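Local coordinates for dual oxidase maturation factor 1 (Mus musculus, PDB 6WXU), which may be required for the maturation of the dual oxidase DUOX1 and its transport from the endoplasmic reticulum to the plasma membrane, at residues 99-104 / 159-164. Sequence-based numbering, arbitrary orientation.
Sequences VGLQIG and EKFTPR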
loop_
_atom_site.group_PDB
_atom_site.type_symbol
_atom_site.label_atom_id
_atom_site.label_comp_id
_atom_site.label_asym_id
_atom_site.label_seq_id
_atom_site.Cartn_x
_atom_site.Cartn_y
_atom_site.Cartn_z
ATOM N N VAL B 99 -1.199 14.319 27.286
ATOM C CA VAL B 99 -0.487 14.301 26.014
ATOM C C VAL B 99 0.995 14.548 26.259
ATOM O O VAL B 99 1.379 15.301 27.157
ATOM C CB VAL B 99 -1.081 15.349 25.054
ATOM C CG1 VAL B 99 -0.765 14.991 23.624
ATOM C CG2 VAL B 99 -2.572 15.457 25.252
ATOM N N GLY B 100 1.835 13.916 25.455
ATOM C CA GLY B 100 3.272 14.064 25.609
ATOM C C GLY B 100 3.991 13.914 24.292
ATOM O O GLY B 100 3.501 13.268 23.364
ATOM N N LEU B 101 5.170 14.522 24.212
ATOM C CA LEU B 101 6.047 14.429 23.055
ATOM C C LEU B 101 7.396 13.883 23.488
ATOM O O LEU B 101 7.860 14.150 24.596
ATOM C CB LEU B 101 6.253 15.787 22.391
ATOM C CG LEU B 101 5.380 16.171 21.207
ATOM C CD1 LEU B 101 5.774 17.543 20.729
ATOM C CD2 LEU B 101 5.538 15.164 20.101
ATOM N N GLN B 102 8.030 13.126 22.598
ATOM C CA GLN B 102 9.347 12.562 22.879
ATOM C C GLN B 102 10.113 12.527 21.562
ATOM O O GLN B 102 9.954 11.591 20.777
ATOM C CB GLN B 102 9.229 11.179 23.496
ATOM C CG GLN B 102 8.850 11.178 24.956
ATOM C CD GLN B 102 8.788 9.787 25.520
ATOM O OE1 GLN B 102 8.522 8.828 24.802
ATOM N NE2 GLN B 102 9.044 9.662 26.814
ATOM N N ILE B 103 10.942 13.536 21.334
ATOM C CA ILE B 103 11.623 13.723 20.060
ATOM C C ILE B 103 13.019 13.136 20.178
ATOM O O ILE B 103 13.851 13.638 20.937
ATOM C CB ILE B 103 11.675 15.201 19.663
ATOM C CG1 ILE B 103 10.305 15.841 19.838
ATOM C CG2 ILE B 103 12.118 15.345 18.231
ATOM C CD1 ILE B 103 10.314 17.322 19.658
ATOM N N GLY B 104 13.281 12.079 19.430
ATOM C CA GLY B 104 14.582 11.447 19.400
ATOM C C GLY B 104 15.438 11.950 18.263
ATOM O O GLY B 104 15.299 13.086 17.803
ATOM N N GLU B 159 1.304 15.652 12.538
ATOM C CA GLU B 159 1.428 16.443 11.327
ATOM C C GLU B 159 2.208 17.725 11.538
ATOM O O GLU B 159 2.612 18.348 10.554
ATOM C CB GLU B 159 0.054 16.792 10.766
ATOM C CG GLU B 159 -0.574 17.987 11.423
ATOM C CD GLU B 159 -1.638 18.614 10.564
ATOM O OE1 GLU B 159 -1.469 18.628 9.328
ATOM O OE2 GLU B 159 -2.648 19.086 11.120
ATOM N N LYS B 160 2.412 18.144 12.787
ATOM C CA LYS B 160 3.298 19.280 13.025
ATOM C C LYS B 160 4.696 19.043 12.464
ATOM O O LYS B 160 5.379 19.999 12.086
ATOM C CB LYS B 160 3.384 19.583 14.517
ATOM C CG LYS B 160 2.161 20.249 15.092
ATOM C CD LYS B 160 2.020 21.657 14.580
ATOM C CE LYS B 160 0.866 22.359 15.248
ATOM N NZ LYS B 160 0.771 23.773 14.825
ATOM N N PHE B 161 5.138 17.789 12.397
ATOM C CA PHE B 161 6.480 17.442 11.946
ATOM C C PHE B 161 6.517 16.933 10.517
ATOM O O PHE B 161 7.533 16.376 10.098
ATOM C CB PHE B 161 7.094 16.383 12.862
ATOM C CG PHE B 161 7.324 16.850 14.255
ATOM C CD1 PHE B 161 6.321 16.767 15.194
ATOM C CD2 PHE B 161 8.545 17.367 14.630
ATOM C CE1 PHE B 161 6.526 17.200 16.475
ATOM C CE2 PHE B 161 8.756 17.799 15.912
ATOM C CZ PHE B 161 7.747 17.715 16.835
ATOM N N THR B 162 5.443 17.099 9.766
ATOM C CA THR B 162 5.337 16.500 8.450
ATOM C C THR B 162 6.074 17.353 7.422
ATOM O O THR B 162 6.284 18.549 7.634
ATOM C CB THR B 162 3.862 16.329 8.085
ATOM O OG1 THR B 162 3.669 15.074 7.430
ATOM C CG2 THR B 162 3.386 17.434 7.178
ATOM N N PRO B 163 6.518 16.755 6.317
ATOM C CA PRO B 163 7.218 17.535 5.293
ATOM C C PRO B 163 6.312 18.587 4.680
ATOM O O PRO B 163 5.140 18.335 4.399
ATOM C CB PRO B 163 7.624 16.481 4.258
ATOM C CG PRO B 163 7.629 15.215 4.989
ATOM C CD PRO B 163 6.564 15.315 6.028
ATOM N N ARG B 164 6.872 19.775 4.466
ATOM C CA ARG B 164 6.150 20.900 3.879
ATOM C C ARG B 164 4.945 21.292 4.735
ATOM O O ARG B 164 3.795 21.250 4.304
ATOM C CB ARG B 164 5.732 20.591 2.439
ATOM C CG ARG B 164 6.746 21.039 1.412
ATOM C CD ARG B 164 6.609 20.263 0.120
ATOM N NE ARG B 164 7.121 18.903 0.246
ATOM C CZ ARG B 164 8.404 18.581 0.130
ATOM N NH1 ARG B 164 9.304 19.523 -0.108
ATOM N NH2 ARG B 164 8.789 17.318 0.258
#
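Phe161 meets Leu101 and Ile103 with the far end of its ring, a compact example of an aromatic side chain from a turn packing against two same-face residues of a sheet strand. Both segments lie in a region of this DUOXA-family protein predicted to be extracellular; the type I beta turn from Glu159 to Thr162 starts at the last residue of helix 152-159 and is closed by the hydrogen bond from Thr162 N to Glu159 O, 3.2 Å. Leu101 and Ile103 lie two apart on strand 94-103 of an antiparallel sheet, so both leave the same side of the strand toward Phe161. The backbones stay well apart, with the CA atoms of Ile103 and Phe161 separated by 10.3 Å, and the three side chains together span the gap. Phe161 CG stands anti to the carbonyl carbon (chi1 -65°), which carries the ring out to the strand. Leu101 CD2 lies 4.3 Å from Phe161 CE1, and Ile103 CD1 beside CZ and CE2; both methyls approach obliquely, from the same side of the ring plane. Around this buried apolar cluster, Val108 touches Leu101 and Ile103, Trp132 packs on Ile103, and Tyr138 and Leu169 touch Phe161. Lys160 NZ donates a hydrogen bond to Pro235 O and forms a salt bridge with another protein's chain. Ile103 extends its CG1 branch (chi2 172°) to bring CD1 within 3.8 Å of Phe161 CZ and 4.1 Å of Phe161 CE2.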